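Uncharacterized protein (Bombyx mori, PDB 5AZ1) probably reduces carbonyl compounds with NADPH, as a TIM-barrel member of the aldo/keto reductase family. Local coordinates at residues 104-109 against 135-140. Residues are numbered along the deposited sequence; the frame is centred on the assembly and turned at random.
With NDP (NADPH dihydro-nicotinamide-adenine-dinucleotide phosphate), chain J.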
# COMPACT_ATOMS: atom_id res chain seq x y z
N LYS A 104 1.12 9.25 -3.31
CA LYS A 104 0.30 8.78 -4.39
C LYS A 104 -0.56 9.89 -4.95
O LYS A 104 -0.95 10.81 -4.22
CB LYS A 104 -0.60 7.61 -3.95
CG LYS A 104 0.09 6.51 -3.16
CD LYS A 104 -0.98 5.50 -2.74
CE LYS A 104 -0.44 4.33 -2.00
NZ LYS A 104 -0.72 4.23 -0.57
N VAL A 105 -0.80 9.81 -6.26
CA VAL A 105 -1.51 10.81 -7.03
C VAL A 105 -2.89 10.22 -7.30
O VAL A 105 -3.00 9.09 -7.86
CB VAL A 105 -0.79 11.02 -8.35
CG1 VAL A 105 -1.59 11.94 -9.32
CG2 VAL A 105 0.59 11.57 -8.10
N TRP A 106 -3.93 10.98 -7.01
CA TRP A 106 -5.28 10.54 -7.14
C TRP A 106 -5.86 10.74 -8.54
O TRP A 106 -5.19 11.27 -9.48
CB TRP A 106 -6.09 11.25 -6.03
CG TRP A 106 -7.46 10.72 -5.67
CD1 TRP A 106 -8.65 11.36 -5.89
CD2 TRP A 106 -7.78 9.54 -4.94
NE1 TRP A 106 -9.68 10.65 -5.38
CE2 TRP A 106 -9.19 9.53 -4.78
CE3 TRP A 106 -7.03 8.50 -4.42
CZ2 TRP A 106 -9.86 8.50 -4.12
CZ3 TRP A 106 -7.67 7.48 -3.76
CH2 TRP A 106 -9.08 7.47 -3.62
N GLN A 107 -7.13 10.35 -8.69
CA GLN A 107 -7.78 10.16 -10.02
C GLN A 107 -8.08 11.40 -10.76
O GLN A 107 -8.21 11.36 -11.99
CB GLN A 107 -9.09 9.35 -9.85
CG GLN A 107 -8.86 7.89 -9.55
CD GLN A 107 -8.34 7.56 -8.17
OE1 GLN A 107 -7.12 7.46 -7.95
NE2 GLN A 107 -9.23 7.30 -7.25
N HIS A 108 -8.05 12.55 -10.07
CA HIS A 108 -8.25 13.81 -10.82
C HIS A 108 -7.03 14.47 -11.30
O HIS A 108 -7.10 15.51 -12.02
CB HIS A 108 -9.15 14.76 -10.10
CG HIS A 108 -8.67 15.20 -8.77
ND1 HIS A 108 -8.57 14.35 -7.71
CD2 HIS A 108 -8.38 16.43 -8.30
CE1 HIS A 108 -8.21 15.02 -6.63
NE2 HIS A 108 -8.12 16.29 -6.96
N TYR A 109 -5.89 13.83 -11.07
CA TYR A 109 -4.63 14.42 -11.59
C TYR A 109 -3.96 13.47 -12.58
O TYR A 109 -2.76 13.17 -12.45
CB TYR A 109 -3.75 14.78 -10.34
CG TYR A 109 -4.29 15.99 -9.56
CD1 TYR A 109 -4.12 17.26 -10.04
CD2 TYR A 109 -4.91 15.87 -8.35
CE1 TYR A 109 -4.60 18.37 -9.37
CE2 TYR A 109 -5.37 17.00 -7.64
CZ TYR A 109 -5.23 18.24 -8.16
OH TYR A 109 -5.65 19.37 -7.50
N LEU A 135 3.21 6.69 -6.50
CA LEU A 135 2.31 5.79 -7.22
C LEU A 135 1.11 6.48 -7.90
O LEU A 135 0.54 7.46 -7.38
CB LEU A 135 1.73 4.79 -6.23
CG LEU A 135 2.73 3.98 -5.40
CD1 LEU A 135 2.01 2.98 -4.50
CD2 LEU A 135 3.72 3.23 -6.26
N MET A 136 0.74 5.93 -9.03
CA MET A 136 -0.56 6.13 -9.61
C MET A 136 -1.57 5.36 -8.80
O MET A 136 -1.63 4.12 -8.84
CB MET A 136 -0.58 5.73 -11.06
CG MET A 136 -1.84 6.27 -11.77
SD MET A 136 -2.04 5.68 -13.48
CE MET A 136 -0.44 5.76 -14.28
N HIS A 137 -2.34 6.09 -7.99
CA HIS A 137 -3.19 5.50 -6.95
C HIS A 137 -4.19 4.51 -7.53
O HIS A 137 -4.36 3.42 -6.99
CB HIS A 137 -3.89 6.59 -6.12
CG HIS A 137 -4.21 6.18 -4.72
ND1 HIS A 137 -4.10 7.04 -3.65
CD2 HIS A 137 -4.60 4.98 -4.20
CE1 HIS A 137 -4.38 6.39 -2.53
NE2 HIS A 137 -4.71 5.15 -2.84
N TRP A 138 -4.82 4.88 -8.64
CA TRP A 138 -5.71 3.97 -9.37
C TRP A 138 -5.54 4.24 -10.82
O TRP A 138 -5.11 5.34 -11.17
CB TRP A 138 -7.18 4.20 -9.01
CG TRP A 138 -7.52 3.78 -7.64
CD1 TRP A 138 -7.33 4.48 -6.52
CD2 TRP A 138 -8.09 2.53 -7.23
NE1 TRP A 138 -7.79 3.77 -5.42
CE2 TRP A 138 -8.24 2.56 -5.84
CE3 TRP A 138 -8.56 1.41 -7.93
CZ2 TRP A 138 -8.80 1.49 -5.10
CZ3 TRP A 138 -9.11 0.34 -7.20
CH2 TRP A 138 -9.19 0.38 -5.80
N PRO A 139 -5.90 3.26 -11.69
CA PRO A 139 -5.73 3.45 -13.12
C PRO A 139 -6.85 4.32 -13.79
O PRO A 139 -6.70 4.77 -14.95
CB PRO A 139 -5.71 2.00 -13.66
CG PRO A 139 -6.36 1.16 -12.64
CD PRO A 139 -6.23 1.86 -11.34
N MET A 140 -7.93 4.57 -13.08
CA MET A 140 -9.04 5.40 -13.61
C MET A 140 -8.68 6.88 -13.55
O MET A 140 -7.99 7.33 -12.62
CB MET A 140 -10.35 5.16 -12.86
CG MET A 140 -10.76 3.72 -12.74
SD MET A 140 -10.10 2.87 -11.29
CE MET A 140 -10.81 3.67 -9.85
PA NDP J . -4.98 -3.59 7.35
O1A NDP J . -5.15 -4.98 6.72
O2A NDP J . -3.63 -3.02 7.63
O5B NDP J . -5.71 -3.73 8.81
C5B NDP J . -6.04 -2.60 9.60
C4B NDP J . -6.68 -3.06 10.91
O4B NDP J . -5.91 -4.11 11.53
C3B NDP J . -6.80 -1.91 11.92
O3B NDP J . -8.17 -1.73 12.27
C2B NDP J . -5.89 -2.31 13.09
O2B NDP J . -6.33 -1.90 14.39
C1B NDP J . -5.79 -3.82 12.94
N9A NDP J . -4.50 -4.39 13.30
C8A NDP J . -3.29 -4.02 12.83
N7A NDP J . -2.31 -4.79 13.35
C5A NDP J . -2.93 -5.71 14.12
C6A NDP J . -2.46 -6.82 14.95
N6A NDP J . -1.12 -7.06 14.98
N1A NDP J . -3.43 -7.52 15.64
C2A NDP J . -4.75 -7.23 15.58
N3A NDP J . -5.25 -6.23 14.82
C4A NDP J . -4.38 -5.45 14.09
O3 NDP J . -5.97 -2.60 6.58
PN NDP J . -5.58 -1.30 5.73
O1N NDP J . -6.36 -1.43 4.46
O2N NDP J . -5.72 -0.05 6.59
O5D NDP J . -3.97 -1.50 5.55
C5D NDP J . -3.31 -1.01 4.46
C4D NDP J . -2.64 0.35 4.42
O4D NDP J . -2.28 0.30 3.02
C3D NDP J . -3.34 1.70 4.54
O3D NDP J . -3.04 2.34 5.76
C2D NDP J . -2.72 2.48 3.39
O2D NDP J . -1.39 2.92 3.77
C1D NDP J . -2.69 1.43 2.27
N1N NDP J . -3.94 1.20 1.40
C2N NDP J . -3.80 1.44 0.06
C3N NDP J . -4.84 1.32 -0.88
C7N NDP J . -4.58 1.59 -2.35
O7N NDP J . -5.58 1.74 -3.06
N7N NDP J . -3.30 1.70 -2.85
C4N NDP J . -6.25 0.94 -0.42
C5N NDP J . -6.30 0.67 1.03
C6N NDP J . -5.18 0.80 1.85
P2B NDP J . -5.82 -0.55 15.13
O1X NDP J . -5.52 0.54 14.07
O2X NDP J . -7.07 -0.13 15.85
O3X NDP J . -4.60 -1.08 15.84
O HOH W 1 -3.93 9.89 -3.41
O HOH W 2 -4.95 7.87 -9.34
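V105 and L135 join the ends of two neighbouring parallel strands of the aldo/keto reductase barrel, the two strands of a beta-alpha-beta unit connected by helix 112-126. V105 N donates to L135 O (2.9 Å), nearly straight at 166°, and H137 N returns a bond to V105 O (3.1 Å), carrying the pairing just past the last strand residue. Water links extend it: one water lies at 2.9 Å from H137 ND1 and donates weakly to K104 O, while a second accepts from W138 N and lies within donating distance of V105 O (2.7 Å) and Q107 OE1 (2.6 Å).

Beyond the strand ends, W106, H137 and W138 form an aromatic cluster. The H137 ring is clamped: K104 CD sits over one face as a CH-pi contact, 3.5 Å from the ring centroid, and the W106 benzo edge meets the opposite face in a T-shaped pair, planes at 88°. With CG anti to the backbone N (chi1 -152°), the imidazole is carried into this slot. W138 in turn directs its edge at the W106 face, offset, and Q107 OE1 lies 3.3 Å from W138 CD1, at the indole edge. Without the imidazole, as with an alanine here, the W106 edge and the K104 methylenes would probably lose their shared platform and a gap would open beside the nicotinamide.

The carboxamide oxygen O7N of NADPH lies near the imidazole plane, 3.5 Å from H137 NE2, and K104 NZ is salt-bridged to D70 and hydrogen-bonded to Y75. This Asp-Tyr-Lys-His grouping matches the catalytic tetrad of aldo/keto reductases, consistent with hydride transfer from the nicotinamide to a carbonyl held beside it.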